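Probable uracil-DNA glycosylase (Acanthamoeba polyphaga mimivirus, PDB 5X55) is probably a DNA glycosylase of the uracil-DNA glycosylase superfamily, an alpha/beta protein built round a four-stranded parallel sheet. Local coordinates at residues S155-E159 / K160-I164; E116-P119 / D120-N124. One frame throughout, in Å; residues are numbered along the deposited sequence.

Both contacts are local and lie near the periphery of the chain, their centres about 10 Å apart. Interaction 1 closes helix 146-159 and turns the chain into strand 164-165. Interaction 2 follows the short helix 114-117 and folds the chain through a beta turn. They meet on the last turn of helix 146-159: Ser155 OG is hydrogen-bonded to Cys121 O, and Leu158 packs on both Cys121 and Phe118. Each has a buried apolar part and an exposed charged part. The chemistry differs. Interaction 1 rests on a Schellman pair of backbone bonds, beside the last i to i+4 helical bond, whereas interaction 2 has a single beta-turn bond and relies more on the face of an aromatic ring.

Interaction 1 (S155-E159 / K160-I164); sequences SSYLE and KRQRI
Tyr157, Leu158 and Ile164 form the tight part of this contact, at the C-terminal end of helix 146-159. CD1 of Ile164 reaches back under the turn and touches both Tyr157 CB and Leu158 CD1, 3.6 Å from each. It lies at the edge of the Tyr157 ring, in the ring plane. The Ile164 chain is extended at chi2 (-180°), which carries the methyl to this point. Gln162 crosses the tyrosine obliquely, its amide plane 22° from the ring plane. Its OE1 is 3.3 Å from Tyr157 CB. Farther out, Tyr157 OH bonds Thr271 and the ring stacks with His268.

The other side is looser and exposed. The Lys160 chain runs outward past Ser156 O. Glu159 OE1 and Arg161 NH2 carry opposite charges but stay 4.6 Å apart, beyond a salt bridge.

The backbone makes a Schellman motif, with Arg161 at positive phi. Gln162 N bonds Tyr157 O at 3.1 Å, and Arg161 N bonds Leu158 O at 3.0 Å. Lys160 N also bonds Ser156 O. The chemistry implies a helix end at which the carbonyls of Ser156, Tyr157 and Leu158 are satisfied by the turn itself, with Leu158 and Ile164 buried beneath and the charged side chains outside.

Interaction 2 (E116-P119 / D120-N124); sequences ECFP and DCKVN
Phe118 and Cys121 are the ends of a type I beta turn that follows helix 114-117. Cys121 N bonds Phe118 O at 2.9 Å, with an N-H...O angle of 163°. Pro119 and Asp120 fill the two middle positions. Cys121 then has positive phi, and an inverse gamma turn centred on Lys122 sends the chain back past the Phe118 side chain.

The Phe118 ring is held between two residues. CA of Val123 lies over the centre of one face, 4.0 Å from the Phe118 ring centroid and 9° off the normal, a CH-pi contact. CB of Cys117 covers the opposite face nearer the rim. Lys122 O approaches the ring obliquely, 3.3 Å from Phe118 CD1. Leu158 of helix 146-159 touches the Phe118 side chain, nearest at CB.

The Lys122 chain bends at chi2 (-146°) and runs back over the turn. Its CE lies 3.7 Å from Pro119 CD. The placement of Lys122 NZ is doubtful.

Asp120 and Pro119 are exposed, while Phe118, Cys121 and Val123 are buried. One backbone bond thus closes the turn, and CH-pi contact at one face of the ring holds the returning chain, with Cys117 of the preceding helix on the other face.

Interaction 1 (S155-E159 / K160-I164)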
loop_
_atom_site.group_PDB
_atom_site.type_symbol
_atom_site.label_atom_id
_atom_site.label_comp_id
_atom_site.label_asym_id
_atom_site.label_seq_id
_atom_site.Cartn_x
_atom_site.Cartn_y
_atom_site.Cartn_z
ATOM N N SER A 155 -11.445 11.517 14.081
ATOM C CA SER A 155 -12.371 11.512 15.214
ATOM C C SER A 155 -13.750 11.996 14.794
ATOM O O SER A 155 -14.769 11.479 15.270
ATOM C CB SER A 155 -11.840 12.382 16.356
ATOM O OG SER A 155 -10.698 11.811 16.972
ATOM N N SER A 156 -13.804 12.984 13.897
ATOM C CA SER A 156 -15.095 13.471 13.421
ATOM C C SER A 156 -15.815 12.414 12.594
ATOM O O SER A 156 -17.041 12.290 12.687
ATOM C CB SER A 156 -14.920 14.778 12.634
ATOM O OG SER A 156 -14.601 14.558 11.271
ATOM N N TYR A 157 -15.081 11.616 11.801
ATOM C CA TYR A 157 -15.736 10.505 11.104
ATOM C C TYR A 157 -16.314 9.500 12.093
ATOM O O TYR A 157 -17.384 8.928 11.855
ATOM C CB TYR A 157 -14.772 9.777 10.158
ATOM C CG TYR A 157 -14.068 10.606 9.107
ATOM C CD1 TYR A 157 -14.604 11.798 8.626
ATOM C CD2 TYR A 157 -12.851 10.188 8.597
ATOM C CE1 TYR A 157 -13.917 12.547 7.644
ATOM C CE2 TYR A 157 -12.165 10.921 7.637
ATOM C CZ TYR A 157 -12.692 12.087 7.158
ATOM O OH TYR A 157 -11.967 12.779 6.192
ATOM N N LEU A 158 -15.610 9.242 13.196
ATOM C CA LEU A 158 -16.172 8.332 14.195
ATOM C C LEU A 158 -17.397 8.915 14.885
ATOM O O LEU A 158 -18.315 8.163 15.249
ATOM C CB LEU A 158 -15.134 7.972 15.252
ATOM C CG LEU A 158 -14.532 6.599 15.019
ATOM C CD1 LEU A 158 -13.590 6.703 13.834
ATOM C CD2 LEU A 158 -13.828 6.068 16.277
ATOM N N GLU A 159 -17.421 10.242 15.095
ATOM C CA GLU A 159 -18.588 10.881 15.706
ATOM C C GLU A 159 -19.830 10.757 14.830
ATOM O O GLU A 159 -20.942 10.625 15.355
ATOM C CB GLU A 159 -18.293 12.344 16.037
ATOM C CG GLU A 159 -17.796 12.562 17.470
ATOM C CD GLU A 159 -18.887 12.331 18.511
ATOM O OE1 GLU A 159 -18.998 11.200 19.034
ATOM O OE2 GLU A 159 -19.647 13.285 18.798
ATOM N N LYS A 160 -19.668 10.769 13.510
ATOM C CA LYS A 160 -20.784 10.532 12.603
ATOM C C LYS A 160 -21.049 9.056 12.352
ATOM O O LYS A 160 -21.869 8.738 11.486
ATOM C CB LYS A 160 -20.545 11.236 11.271
ATOM C CG LYS A 160 -20.183 12.689 11.430
ATOM C CD LYS A 160 -19.943 13.347 10.096
ATOM C CE LYS A 160 -20.024 14.864 10.224
ATOM N NZ LYS A 160 -19.977 15.538 8.891
ATOM N N ARG A 161 -20.359 8.160 13.063
ATOM C CA ARG A 161 -20.578 6.713 12.962
ATOM C C ARG A 161 -20.270 6.156 11.570
ATOM O O ARG A 161 -20.885 5.173 11.146
ATOM C CB ARG A 161 -22.005 6.340 13.371
ATOM C CG ARG A 161 -22.381 6.746 14.783
ATOM C CD ARG A 161 -21.631 5.941 15.844
ATOM N NE ARG A 161 -21.309 6.705 17.037
ATOM C CZ ARG A 161 -21.138 6.219 18.263
ATOM N NH1 ARG A 161 -21.242 4.916 18.466
ATOM N NH2 ARG A 161 -20.841 7.025 19.267
ATOM N N GLN A 162 -19.306 6.739 10.849
ATOM C CA GLN A 162 -18.890 6.186 9.561
ATOM C C GLN A 162 -18.051 4.932 9.762
ATOM O O GLN A 162 -17.200 4.880 10.654
ATOM C CB GLN A 162 -18.088 7.215 8.777
ATOM C CG GLN A 162 -18.883 8.459 8.442
ATOM C CD GLN A 162 -18.057 9.488 7.706
ATOM O OE1 GLN A 162 -16.834 9.364 7.604
ATOM N NE2 GLN A 162 -18.728 10.515 7.179
ATOM N N ARG A 163 -18.264 3.930 8.901
ATOM C CA ARG A 163 -17.553 2.648 9.003
ATOM C C ARG A 163 -16.230 2.738 8.248
ATOM O O ARG A 163 -16.083 2.280 7.112
ATOM C CB ARG A 163 -18.416 1.509 8.469
ATOM C CG ARG A 163 -19.880 1.684 8.760
ATOM C CD ARG A 163 -20.647 0.452 8.610
ATOM N NE ARG A 163 -20.684 -0.288 9.850
ATOM C CZ ARG A 163 -20.550 -1.587 10.010
ATOM N NH1 ARG A 163 -20.382 -2.338 8.972
ATOM N NH2 ARG A 163 -20.582 -2.082 11.227
ATOM N N ILE A 164 -15.246 3.332 8.913
ATOM C CA ILE A 164 -13.915 3.454 8.341
ATOM C C ILE A 164 -13.298 2.076 8.154
ATOM O O ILE A 164 -13.424 1.203 9.019
ATOM C CB ILE A 164 -13.054 4.332 9.254
ATOM C CG1 ILE A 164 -13.702 5.718 9.383
ATOM C CG2 ILE A 164 -11.620 4.358 8.755
ATOM C CD1 ILE A 164 -12.929 6.685 10.269
#

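Interaction 2 (E116-P119 / D120-N124)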
loop_
_atom_site.group_PDB
_atom_site.type_symbol
_atom_site.label_atom_id
_atom_site.label_comp_id
_atom_site.label_asym_id
_atom_site.label_seq_id
_atom_site.Cartn_x
_atom_site.Cartn_y
_atom_site.Cartn_z
ATOM N N GLU A 116 -15.201 0.361 18.119
ATOM C CA GLU A 116 -14.873 -0.528 19.232
ATOM C C GLU A 116 -13.529 -0.176 19.873
ATOM O O GLU A 116 -13.424 -0.170 21.107
ATOM C CB GLU A 116 -14.901 -1.983 18.760
ATOM C CG GLU A 116 -16.186 -2.305 17.999
ATOM C CD GLU A 116 -16.340 -3.775 17.626
ATOM O OE1 GLU A 116 -17.463 -4.311 17.747
ATOM O OE2 GLU A 116 -15.348 -4.397 17.203
ATOM N N CYS A 117 -12.496 0.136 19.062
ATOM C CA CYS A 117 -11.190 0.539 19.599
ATOM C C CYS A 117 -11.234 1.902 20.266
ATOM O O CYS A 117 -10.416 2.180 21.148
ATOM C CB CYS A 117 -10.117 0.606 18.505
ATOM S SG CYS A 117 -9.772 -0.938 17.703
ATOM N N PHE A 118 -12.113 2.785 19.814
ATOM C CA PHE A 118 -12.199 4.142 20.345
ATOM C C PHE A 118 -13.658 4.444 20.648
ATOM O O PHE A 118 -14.301 5.219 19.934
ATOM C CB PHE A 118 -11.623 5.176 19.378
ATOM C CG PHE A 118 -10.207 4.892 18.940
ATOM C CD1 PHE A 118 -9.143 5.102 19.805
ATOM C CD2 PHE A 118 -9.941 4.434 17.653
ATOM C CE1 PHE A 118 -7.843 4.852 19.405
ATOM C CE2 PHE A 118 -8.648 4.188 17.241
ATOM C CZ PHE A 118 -7.591 4.398 18.120
ATOM N N PRO A 119 -14.203 3.860 21.722
ATOM C CA PRO A 119 -15.636 4.034 22.004
ATOM C C PRO A 119 -16.056 5.487 22.097
ATOM O O PRO A 119 -17.195 5.821 21.743
ATOM C CB PRO A 119 -15.825 3.312 23.347
ATOM C CG PRO A 119 -14.663 2.412 23.480
ATOM C CD PRO A 119 -13.523 3.075 22.766
ATOM N N ASP A 120 -15.157 6.365 22.540
ATOM C CA ASP A 120 -15.449 7.777 22.728
ATOM C C ASP A 120 -14.772 8.648 21.676
ATOM O O ASP A 120 -14.594 9.852 21.886
ATOM C CB ASP A 120 -15.050 8.191 24.145
ATOM C CG ASP A 120 -15.760 7.352 25.219
ATOM O OD1 ASP A 120 -17.015 7.298 25.215
ATOM O OD2 ASP A 120 -15.068 6.715 26.042
ATOM N N CYS A 121 -14.385 8.046 20.546
ATOM C CA CYS A 121 -13.869 8.746 19.369
ATOM C C CYS A 121 -12.548 9.451 19.650
ATOM O O CYS A 121 -12.211 10.437 19.005
ATOM C CB CYS A 121 -14.904 9.723 18.813
ATOM S SG CYS A 121 -16.506 8.900 18.598
ATOM N N LYS A 122 -11.770 8.923 20.588
ATOM C CA LYS A 122 -10.485 9.510 20.968
ATOM C C LYS A 122 -9.357 8.928 20.108
ATOM O O LYS A 122 -8.460 8.237 20.602
ATOM C CB LYS A 122 -10.242 9.257 22.452
ATOM C CG LYS A 122 -10.451 7.778 22.744
ATOM C CD LYS A 122 -11.026 7.433 24.085
ATOM C CE LYS A 122 -11.675 6.094 23.895
ATOM N NZ LYS A 122 -12.352 6.213 22.598
ATOM N N VAL A 123 -9.416 9.216 18.799
ATOM C CA VAL A 123 -8.506 8.572 17.843
ATOM C C VAL A 123 -7.060 8.860 18.209
ATOM O O VAL A 123 -6.661 10.011 18.418
ATOM C CB VAL A 123 -8.798 9.016 16.400
ATOM C CG1 VAL A 123 -7.629 8.615 15.479
ATOM C CG2 VAL A 123 -10.063 8.375 15.911
ATOM N N ASN A 124 -6.265 7.803 18.287
ATOM C CA ASN A 124 -4.869 7.897 18.695
ATOM C C ASN A 124 -4.083 6.982 17.762
ATOM O O ASN A 124 -3.909 5.792 18.042
ATOM C CB ASN A 124 -4.731 7.502 20.155
ATOM C CG ASN A 124 -3.348 7.726 20.697
ATOM O OD1 ASN A 124 -2.367 7.754 19.954
ATOM N ND2 ASN A 124 -3.250 7.842 22.013
#